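Local coordinates for odorant-binding protein 2a (Homo sapiens, PDB 4RUN) that binds and transports small hydrophobic volatile molecules, with higher affinity for aldehydes and large fatty acids, at residues A[10-16]-A[36-41]; A[19-25]-A[107-111]; A[45-51]-A[62-68]. The protein carries 2 engineered substitutions. One frame throughout, in Å; residues are numbered along the deposited sequence.

Contact 1 (A[10-16]-A[36-41])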
loop_
_atom_site.group_PDB
_atom_site.type_symbol
_atom_site.label_atom_id
_atom_site.label_comp_id
_atom_site.label_asym_id
_atom_site.label_seq_id
_atom_site.Cartn_x
_atom_site.Cartn_y
_atom_site.Cartn_z
ATOM N N ILE A 10 8.566 5.127 9.997
ATOM C CA ILE A 10 8.191 4.643 8.676
ATOM C C ILE A 10 9.184 3.671 8.001
ATOM O O ILE A 10 8.777 2.851 7.177
ATOM C CB ILE A 10 8.019 5.897 7.793
ATOM C CG1 ILE A 10 7.116 6.924 8.507
ATOM C CG2 ILE A 10 7.497 5.541 6.413
ATOM C CD1 ILE A 10 6.947 8.239 7.780
ATOM N N THR A 11 10.472 3.773 8.321
ATOM C CA THR A 11 11.504 2.941 7.684
ATOM C C THR A 11 11.523 1.521 8.243
ATOM O O THR A 11 10.986 1.273 9.305
ATOM C CB THR A 11 12.911 3.555 7.853
ATOM O OG1 THR A 11 13.256 3.602 9.240
ATOM C CG2 THR A 11 12.968 4.966 7.274
ATOM N N GLY A 12 12.163 0.600 7.527
ATOM C CA GLY A 12 12.217 -0.814 7.916
ATOM C C GLY A 12 11.256 -1.681 7.110
ATOM O O GLY A 12 10.828 -1.309 6.017
ATOM N N THR A 13 10.921 -2.846 7.654
ATOM C CA THR A 13 10.048 -3.795 6.971
ATOM C C THR A 13 8.575 -3.549 7.332
ATOM O O THR A 13 8.248 -3.304 8.491
ATOM C CB THR A 13 10.442 -5.252 7.297
ATOM O OG1 THR A 13 11.753 -5.512 6.799
ATOM C CG2 THR A 13 9.470 -6.253 6.666
ATOM N N TRP A 14 7.714 -3.581 6.312
ATOM C CA TRP A 14 6.265 -3.563 6.480
ATOM C C TRP A 14 5.648 -4.714 5.705
ATOM O O TRP A 14 6.200 -5.193 4.726
ATOM C CB TRP A 14 5.655 -2.279 5.949
ATOM C CG TRP A 14 5.995 -1.057 6.691
ATOM C CD1 TRP A 14 7.083 -0.268 6.508
ATOM C CD2 TRP A 14 5.214 -0.434 7.703
ATOM N NE1 TRP A 14 7.037 0.808 7.349
ATOM C CE2 TRP A 14 5.899 0.731 8.099
ATOM C CE3 TRP A 14 4.005 -0.748 8.324
ATOM C CZ2 TRP A 14 5.417 1.585 9.090
ATOM C CZ3 TRP A 14 3.528 0.101 9.310
ATOM C CH2 TRP A 14 4.235 1.254 9.680
ATOM N N TYR A 15 4.482 -5.137 6.154
ATOM C CA TYR A 15 3.779 -6.230 5.546
ATOM C C TYR A 15 2.422 -5.725 5.087
ATOM O O TYR A 15 1.706 -5.078 5.859
ATOM C CB TYR A 15 3.600 -7.365 6.548
ATOM C CG TYR A 15 4.889 -8.025 6.948
ATOM C CD1 TYR A 15 5.407 -9.078 6.197
ATOM C CD2 TYR A 15 5.607 -7.595 8.066
ATOM C CE1 TYR A 15 6.601 -9.682 6.544
ATOM C CE2 TYR A 15 6.802 -8.198 8.430
ATOM C CZ TYR A 15 7.296 -9.242 7.662
ATOM O OH TYR A 15 8.488 -9.854 7.990
ATOM N N VAL A 16 2.082 -6.027 3.834
ATOM C CA VAL A 16 0.797 -5.665 3.244
ATOM C C VAL A 16 -0.200 -6.786 3.500
ATOM O O VAL A 16 -0.056 -7.883 2.970
ATOM C CB VAL A 16 0.926 -5.466 1.733
ATOM C CG1 VAL A 16 -0.419 -5.090 1.149
ATOM C CG2 VAL A 16 2.001 -4.425 1.399
ATOM N N PRO A 36 7.411 -8.581 1.505
ATOM C CA PRO A 36 7.525 -7.481 2.464
ATOM C C PRO A 36 8.005 -6.209 1.785
ATOM O O PRO A 36 8.700 -6.278 0.775
ATOM C CB PRO A 36 8.587 -7.971 3.459
ATOM C CG PRO A 36 8.591 -9.452 3.322
ATOM C CD PRO A 36 8.273 -9.716 1.882
ATOM N N VAL A 37 7.627 -5.068 2.343
ATOM C CA VAL A 37 8.041 -3.785 1.827
ATOM C C VAL A 37 9.186 -3.248 2.674
ATOM O O VAL A 37 9.037 -3.066 3.881
ATOM C CB VAL A 37 6.875 -2.784 1.866
ATOM C CG1 VAL A 37 7.282 -1.467 1.213
ATOM C CG2 VAL A 37 5.639 -3.374 1.187
ATOM N N LYS A 38 10.333 -3.009 2.047
ATOM C CA LYS A 38 11.474 -2.428 2.745
ATOM C C LYS A 38 11.544 -0.949 2.444
ATOM O O LYS A 38 11.712 -0.554 1.294
ATOM C CB LYS A 38 12.774 -3.141 2.366
ATOM C CG LYS A 38 12.762 -4.603 2.796
ATOM C CD LYS A 38 14.152 -5.188 3.010
ATOM C CE LYS A 38 14.064 -6.573 3.646
ATOM N NZ LYS A 38 15.402 -7.105 4.033
ATOM N N VAL A 39 11.381 -0.143 3.490
ATOM C CA VAL A 39 11.403 1.307 3.389
ATOM C C VAL A 39 12.724 1.823 3.963
ATOM O O VAL A 39 13.051 1.540 5.113
ATOM C CB VAL A 39 10.204 1.916 4.151
ATOM C CG1 VAL A 39 10.177 3.433 4.020
ATOM C CG2 VAL A 39 8.901 1.323 3.635
ATOM N N THR A 40 13.469 2.580 3.160
ATOM C CA THR A 40 14.751 3.146 3.576
ATOM C C THR A 40 14.741 4.659 3.377
ATOM O O THR A 40 14.172 5.146 2.404
ATOM C CB THR A 40 15.916 2.542 2.770
ATOM O OG1 THR A 40 15.637 2.636 1.370
ATOM C CG2 THR A 40 16.116 1.088 3.124
ATOM N N ALA A 41 15.376 5.391 4.295
ATOM C CA ALA A 41 15.511 6.852 4.196
ATOM C C ALA A 41 16.695 7.222 3.306
ATOM O O ALA A 41 17.687 6.494 3.253
ATOM C CB ALA A 41 15.687 7.465 5.579
#
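Val39 stands across from Gly12 and packs on the loop residue Ile10: Val39 CG1 lies 3.5 Å from Ile10 O, while CG2 reaches Trp14 CD1 at 3.8 Å. CG1 is anti to the backbone N of Val39 (chi1 -178°), which leaves CG2 beside that N, facing the indole. The indole is held by the residues that lead into its strand: Trp14 NE1 donates to Ile10 O at 2.7 Å; that oxygen lies in the ring plane, whereas the nitrogen sits above the carbonyl plane. Gly12 and Trp14 form the Gly-X-Trp motif of the lipocalins at the start of the first barrel strand, and Arg116 adds a cation-pi contact to the indole and hydrogen bonds to Thr11 O and Thr13 O, as in other members of the family. Val37 faces Trp14, and each donates its N-H to the other's carbonyl; beyond them Val37 CG2 meets Val16 CG2 at 3.8 Å. Gly12 and Val39 exchange a second such antiparallel pair of bonds, Gly12 N to Val39 O at 2.7 Å. Pro36 CB lies beside Thr13 CG2 at 3.7 Å, the two side chains pointing the same way, and Pro36 CG comes within 3.8 Å of Tyr15 CE1.

Contact 2 (A[19-25]-A[107-111])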
loop_
_atom_site.group_PDB
_atom_site.type_symbol
_atom_site.label_atom_id
_atom_site.label_comp_id
_atom_site.label_asym_id
_atom_site.label_seq_id
_atom_site.Cartn_x
_atom_site.Cartn_y
_atom_site.Cartn_z
ATOM N N MET A 19 -5.774 -5.201 0.805
ATOM C CA MET A 19 -5.681 -4.262 -0.290
ATOM C C MET A 19 -7.094 -3.926 -0.789
ATOM O O MET A 19 -7.982 -4.774 -0.732
ATOM C CB MET A 19 -4.819 -4.917 -1.342
ATOM C CG MET A 19 -4.437 -4.053 -2.513
ATOM S SD MET A 19 -2.873 -4.626 -3.232
ATOM C CE MET A 19 -2.762 -3.350 -4.500
ATOM N N VAL A 20 -7.307 -2.692 -1.246
ATOM C CA VAL A 20 -8.605 -2.234 -1.791
ATOM C C VAL A 20 -8.294 -1.257 -2.891
ATOM O O VAL A 20 -7.300 -0.518 -2.824
ATOM C CB VAL A 20 -9.548 -1.583 -0.735
ATOM C CG1 VAL A 20 -9.128 -0.168 -0.375
ATOM C CG2 VAL A 20 -10.998 -1.574 -1.200
ATOM N N VAL A 21 -9.164 -1.263 -3.894
ATOM C CA VAL A 21 -8.963 -0.539 -5.134
ATOM C C VAL A 21 -10.288 0.063 -5.596
ATOM O O VAL A 21 -11.336 -0.497 -5.314
ATOM C CB VAL A 21 -8.486 -1.501 -6.224
ATOM C CG1 VAL A 21 -7.003 -1.811 -6.052
ATOM C CG2 VAL A 21 -9.330 -2.786 -6.241
ATOM N N ASP A 22 -10.264 1.184 -6.313
ATOM C CA ASP A 22 -11.514 1.726 -6.831
ATOM C C ASP A 22 -12.115 0.783 -7.863
ATOM O O ASP A 22 -11.446 -0.117 -8.374
ATOM C CB ASP A 22 -11.353 3.167 -7.348
ATOM C CG ASP A 22 -10.360 3.300 -8.476
ATOM O OD1 ASP A 22 -10.380 2.481 -9.417
ATOM O OD2 ASP A 22 -9.585 4.283 -8.459
ATOM N N LYS A 23 -13.400 0.951 -8.121
ATOM C CA LYS A 23 -14.105 0.144 -9.110
ATOM C C LYS A 23 -13.654 0.205 -10.574
ATOM O O LYS A 23 -14.119 -0.616 -11.361
ATOM C CB LYS A 23 -15.606 0.389 -9.012
ATOM C CG LYS A 23 -16.149 -0.220 -7.740
ATOM C CD LYS A 23 -17.637 -0.488 -7.792
ATOM C CE LYS A 23 -18.060 -1.209 -6.514
ATOM N NZ LYS A 23 -17.655 -2.646 -6.497
ATOM N N ASP A 24 -12.785 1.144 -10.956
ATOM C CA ASP A 24 -12.211 1.156 -12.309
ATOM C C ASP A 24 -11.021 0.216 -12.435
ATOM O O ASP A 24 -10.683 -0.205 -13.539
ATOM C CB ASP A 24 -11.762 2.561 -12.702
ATOM C CG ASP A 24 -12.886 3.574 -12.643
ATOM O OD1 ASP A 24 -13.983 3.293 -13.180
ATOM O OD2 ASP A 24 -12.652 4.661 -12.078
ATOM N N PHE A 25 -10.383 -0.091 -11.303
ATOM C CA PHE A 25 -9.231 -0.992 -11.244
ATOM C C PHE A 25 -9.532 -2.344 -11.879
ATOM O O PHE A 25 -10.390 -3.075 -11.386
ATOM C CB PHE A 25 -8.857 -1.232 -9.788
ATOM C CG PHE A 25 -7.484 -1.787 -9.606
ATOM C CD1 PHE A 25 -6.374 -0.951 -9.506
ATOM C CD2 PHE A 25 -7.301 -3.158 -9.545
ATOM C CE1 PHE A 25 -5.109 -1.483 -9.343
ATOM C CE2 PHE A 25 -6.043 -3.693 -9.392
ATOM C CZ PHE A 25 -4.943 -2.854 -9.292
ATOM N N LEU A 107 -7.919 9.255 -12.417
ATOM C CA LEU A 107 -7.565 9.262 -11.016
ATOM C C LEU A 107 -7.786 7.865 -10.465
ATOM O O LEU A 107 -8.864 7.303 -10.649
ATOM C CB LEU A 107 -8.463 10.241 -10.271
ATOM C CG LEU A 107 -8.123 10.404 -8.792
ATOM C CD1 LEU A 107 -6.727 10.979 -8.599
ATOM C CD2 LEU A 107 -9.167 11.257 -8.087
ATOM N N ARG A 108 -6.780 7.319 -9.785
ATOM C CA ARG A 108 -6.895 5.997 -9.177
ATOM C C ARG A 108 -6.688 6.069 -7.673
ATOM O O ARG A 108 -5.642 6.546 -7.226
ATOM C CB ARG A 108 -5.864 5.039 -9.790
ATOM C CG ARG A 108 -5.940 3.611 -9.261
ATOM C CD ARG A 108 -5.106 2.668 -10.119
ATOM N NE ARG A 108 -5.836 2.197 -11.301
ATOM C CZ ARG A 108 -5.273 1.631 -12.368
ATOM N NH1 ARG A 108 -3.953 1.460 -12.436
ATOM N NH2 ARG A 108 -6.035 1.246 -13.392
ATOM N N TYR A 109 -7.681 5.587 -6.909
ATOM C CA TYR A 109 -7.552 5.406 -5.454
ATOM C C TYR A 109 -7.200 3.970 -5.129
ATOM O O TYR A 109 -7.638 3.043 -5.802
ATOM C CB TYR A 109 -8.844 5.722 -4.688
ATOM C CG TYR A 109 -9.428 7.102 -4.864
ATOM C CD1 TYR A 109 -8.618 8.217 -5.008
ATOM C CD2 TYR A 109 -10.809 7.294 -4.814
ATOM C CE1 TYR A 109 -9.173 9.480 -5.141
ATOM C CE2 TYR A 109 -11.366 8.552 -4.944
ATOM C CZ TYR A 109 -10.544 9.643 -5.110
ATOM O OH TYR A 109 -11.091 10.894 -5.254
ATOM N N MET A 110 -6.438 3.794 -4.058
ATOM C CA MET A 110 -5.983 2.473 -3.666
ATOM C C MET A 110 -5.566 2.517 -2.201
ATOM O O MET A 110 -4.886 3.445 -1.762
ATOM C CB MET A 110 -4.819 2.054 -4.562
ATOM C CG MET A 110 -4.361 0.621 -4.368
ATOM S SD MET A 110 -2.876 0.217 -5.319
ATOM C CE MET A 110 -2.982 1.349 -6.711
ATOM N N GLY A 111 -5.979 1.511 -1.445
ATOM C CA GLY A 111 -5.698 1.458 -0.024
ATOM C C GLY A 111 -5.023 0.160 0.346
ATOM O O GLY A 111 -5.340 -0.882 -0.197
HETATM O O HOH W 1 -8.396 2.699 -11.095
#
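The carboxylate of Asp22 takes over where the strand ladder ends, OD2 accepting the backbone N-H of Tyr109 at 2.8 Å. CG lies between the backbone N and the carbonyl carbon of Asp22 (chi1 60°), which brings OD2 to the edge of strand 107-111; the amide meets OD2 on its anti side, 28° out of the carboxylate plane. OD1 faces the other way, weakly accepting the N-H groups of Asp24 and Phe25 in the type I turn and taking a hydrogen from a water. That water accepts from Arg108 NE at 2.6 Å, in the guanidinium plane, and so joins the two opposite charges without a direct salt bridge. With an alanine here the carboxylate is gone, and the Tyr109 amide would probably lose its acceptor while the turn and the water-linked guanidinium were left freer to move. Phe25 and Arg108 cross at about a right angle, with Phe25 CD1 over one guanidinium face, 3.7 Å from NE; ring and guanidinium planes stand 66° apart. One face of the Phe25 ring carries Val21 CG1 over its centre. Val21 and Met110 run side by side, CG1 to CG 4.0 Å, and Met19 CE meets Met110 SD at 3.7 Å. Val20 and Gly111 exchange two backbone bonds. Strand 12-21 here pairs with strand 106-115 in the lipocalin barrel; strand 95-103 flanks the far edge through Met110 and Ser99, and strand 142-143 packs Phe143 and Ile142 on Met19, Val20 and Val21.

Contact 3 (A[45-51]-A[62-68])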
loop_
_atom_site.group_PDB
_atom_site.type_symbol
_atom_site.label_atom_id
_atom_site.label_comp_id
_atom_site.label_asym_id
_atom_site.label_seq_id
_atom_site.Cartn_x
_atom_site.Cartn_y
_atom_site.Cartn_z
ATOM N N GLY A 45 14.490 13.682 4.562
ATOM C CA GLY A 45 13.148 13.147 4.794
ATOM C C GLY A 45 12.646 12.205 3.709
ATOM O O GLY A 45 11.693 11.461 3.937
ATOM N N ASN A 46 13.279 12.231 2.532
ATOM C CA ASN A 46 12.849 11.420 1.394
ATOM C C ASN A 46 13.070 9.948 1.650
ATOM O O ASN A 46 14.061 9.549 2.274
ATOM C CB ASN A 46 13.593 11.809 0.112
ATOM C CG ASN A 46 13.300 13.225 -0.326
ATOM O OD1 ASN A 46 13.033 14.093 0.501
ATOM N ND2 ASN A 46 13.346 13.466 -1.629
ATOM N N LEU A 47 12.148 9.144 1.134
ATOM C CA LEU A 47 12.152 7.717 1.388
ATOM C C LEU A 47 12.133 6.919 0.102
ATOM O O LEU A 47 11.978 7.455 -0.995
ATOM C CB LEU A 47 10.941 7.336 2.233
ATOM C CG LEU A 47 10.799 8.041 3.578
ATOM C CD1 LEU A 47 9.533 7.567 4.270
ATOM C CD2 LEU A 47 12.027 7.811 4.455
ATOM N N GLU A 48 12.302 5.618 0.264
ATOM C CA GLU A 48 12.265 4.703 -0.836
ATOM C C GLU A 48 11.687 3.411 -0.332
ATOM O O GLU A 48 12.127 2.893 0.694
ATOM C CB GLU A 48 13.670 4.471 -1.328
ATOM C CG GLU A 48 13.783 3.535 -2.505
ATOM C CD GLU A 48 15.226 3.298 -2.831
ATOM O OE1 GLU A 48 15.905 2.639 -2.025
ATOM O OE2 GLU A 48 15.685 3.814 -3.864
ATOM N N ALA A 49 10.687 2.911 -1.052
ATOM C CA ALA A 49 10.055 1.649 -0.726
ATOM C C ALA A 49 10.395 0.655 -1.822
ATOM O O ALA A 49 10.293 0.978 -2.998
ATOM C CB ALA A 49 8.550 1.831 -0.619
ATOM N N THR A 50 10.777 -0.556 -1.429
ATOM C CA THR A 50 11.111 -1.625 -2.377
ATOM C C THR A 50 10.284 -2.860 -2.058
ATOM O O THR A 50 10.170 -3.237 -0.899
ATOM C CB THR A 50 12.618 -1.984 -2.365
ATOM O OG1 THR A 50 13.073 -2.209 -1.025
ATOM C CG2 THR A 50 13.425 -0.871 -2.979
ATOM N N PHE A 51 9.680 -3.462 -3.079
ATOM C CA PHE A 51 8.880 -4.673 -2.902
ATOM C C PHE A 51 8.624 -5.341 -4.248
ATOM O O PHE A 51 8.912 -4.779 -5.305
ATOM C CB PHE A 51 7.537 -4.363 -2.241
ATOM C CG PHE A 51 6.701 -3.395 -3.011
ATOM C CD1 PHE A 51 6.855 -2.031 -2.824
ATOM C CD2 PHE A 51 5.754 -3.840 -3.924
ATOM C CE1 PHE A 51 6.088 -1.128 -3.534
ATOM C CE2 PHE A 51 4.978 -2.942 -4.642
ATOM C CZ PHE A 51 5.149 -1.583 -4.448
ATOM N N LYS A 62 9.220 -3.295 -7.819
ATOM C CA LYS A 62 8.952 -1.879 -7.627
ATOM C C LYS A 62 9.994 -1.293 -6.695
ATOM O O LYS A 62 10.515 -1.971 -5.815
ATOM C CB LYS A 62 7.561 -1.667 -7.036
ATOM C CG LYS A 62 6.416 -1.942 -7.996
ATOM C CD LYS A 62 6.244 -0.822 -9.012
ATOM C CE LYS A 62 5.423 -1.280 -10.207
ATOM N NZ LYS A 62 5.324 -0.240 -11.270
ATOM N N LYS A 63 10.297 -0.025 -6.916
ATOM C CA LYS A 63 11.276 0.708 -6.129
ATOM C C LYS A 63 10.864 2.154 -6.261
ATOM O O LYS A 63 11.084 2.774 -7.298
ATOM C CB LYS A 63 12.689 0.485 -6.665
ATOM C CG LYS A 63 13.796 1.224 -5.920
ATOM C CD LYS A 63 15.157 0.702 -6.356
ATOM C CE LYS A 63 16.292 1.446 -5.677
ATOM N NZ LYS A 63 17.634 0.930 -6.073
ATOM N N ILE A 64 10.239 2.678 -5.216
ATOM C CA ILE A 64 9.525 3.931 -5.324
ATOM C C ILE A 64 10.147 4.999 -4.461
ATOM O O ILE A 64 10.199 4.871 -3.250
ATOM C CB ILE A 64 8.063 3.768 -4.901
ATOM C CG1 ILE A 64 7.396 2.717 -5.781
ATOM C CG2 ILE A 64 7.331 5.108 -4.994
ATOM C CD1 ILE A 64 5.963 2.426 -5.403
ATOM N N LEU A 65 10.596 6.062 -5.114
ATOM C CA LEU A 65 11.022 7.257 -4.434
ATOM C C LEU A 65 9.788 7.986 -3.907
ATOM O O LEU A 65 8.898 8.349 -4.683
ATOM C CB LEU A 65 11.802 8.132 -5.410
ATOM C CG LEU A 65 12.313 9.481 -4.915
ATOM C CD1 LEU A 65 13.079 9.341 -3.610
ATOM C CD2 LEU A 65 13.166 10.140 -5.988
ATOM N N MET A 66 9.746 8.177 -2.586
ATOM C CA MET A 66 8.657 8.860 -1.894
ATOM C C MET A 66 9.193 10.158 -1.313
ATOM O O MET A 66 9.964 10.147 -0.353
ATOM C CB MET A 66 8.119 8.005 -0.758
ATOM C CG MET A 66 7.502 6.691 -1.198
ATOM S SD MET A 66 7.110 5.539 0.132
ATOM C CE MET A 66 6.305 6.634 1.282
ATOM N N ARG A 67 8.791 11.283 -1.883
ATOM C CA ARG A 67 9.344 12.560 -1.458
ATOM C C ARG A 67 8.560 13.161 -0.292
ATOM O O ARG A 67 7.347 13.005 -0.188
ATOM C CB ARG A 67 9.413 13.538 -2.633
ATOM C CG ARG A 67 10.197 13.007 -3.826
ATOM C CD ARG A 67 11.141 14.058 -4.395
ATOM N NE ARG A 67 11.668 13.686 -5.711
ATOM C CZ ARG A 67 12.864 14.034 -6.190
ATOM N NH1 ARG A 67 13.713 14.758 -5.465
ATOM N NH2 ARG A 67 13.226 13.639 -7.405
ATOM N N LYS A 68 9.288 13.849 0.576
ATOM C CA LYS A 68 8.724 14.562 1.714
ATOM C C LYS A 68 7.682 15.580 1.225
ATOM O O LYS A 68 7.723 16.015 0.075
ATOM C CB LYS A 68 9.873 15.293 2.423
ATOM C CG LYS A 68 9.568 15.956 3.761
ATOM C CD LYS A 68 10.368 17.252 3.924
ATOM C CE LYS A 68 10.658 17.577 5.381
ATOM N NZ LYS A 68 9.467 17.419 6.262
#
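Lys63 lies alongside Thr50 and then leans across Glu48 on the same face of the hairpin. Its CB is 4.0 Å from Thr50 CG2 and its CG is closer, at 3.6 Å from that methyl; CD lies 4.1 Å from Thr50 CG2 and 4.0 Å from Glu48 OE2, CE sits beside Glu48 OE2, and NZ ends 4.1 Å from OE2, beyond a salt bridge. CG anti to the backbone N of Lys63 (chi1 179°) and an extended chain beyond it produce this path. On the other face Phe51 lays its ring over the root of Lys62: CB is 3.8 Å from the ring centroid, 21° off the normal, a CH-pi contact. Ile64 CD1 meets the edge of that ring at CE1, 4.0 Å away, and Ala49 CB touches Met66 SD at the same distance. Six backbone hydrogen bonds tie strands 47-55 and 58-66 into a regular antiparallel beta hairpin of the lipocalin barrel, with Leu47, Ala49 and Phe51 paired to Met66, Ile64 and Lys62. Beyond the ring, Lys62 NZ hydrogen-bonds a citrate anion, probably from the crystallisation liquor. The two faces thus differ in chemistry: Leu47, Ala49, Phe51, Ile64 and Met66 make one largely apolar, with Lys62 at its end as the exception, whereas Glu48 and Lys63 put opposite charges on the other, where their attraction is probably modest and the backbone bonds carry the pairing.

In the fold
Strand 12-21 serves both contact 1 and contact 2: it pairs with 33-41 near its start and with 106-115 near its end, which closes the lipocalin barrel between the first and last of its main strands. Their centres lie about 21 Å apart, on opposite sides of the chain's centre, and their segments alternate along the chain (10-16, 19-25, 36-41, 107-111). Contact 3 follows 36-41, nested within the loop closed by contact 2, about 8 Å away between nearest atoms. Strands 33-41 and 47-55 are neighbours, Thr40 N meets Glu48 O, and the centres of contacts 1 and 3 are about 10 Å apart. Together they join five strands of the barrel wall surrounding the cavity in which lipocalins carry hydrophobic ligands.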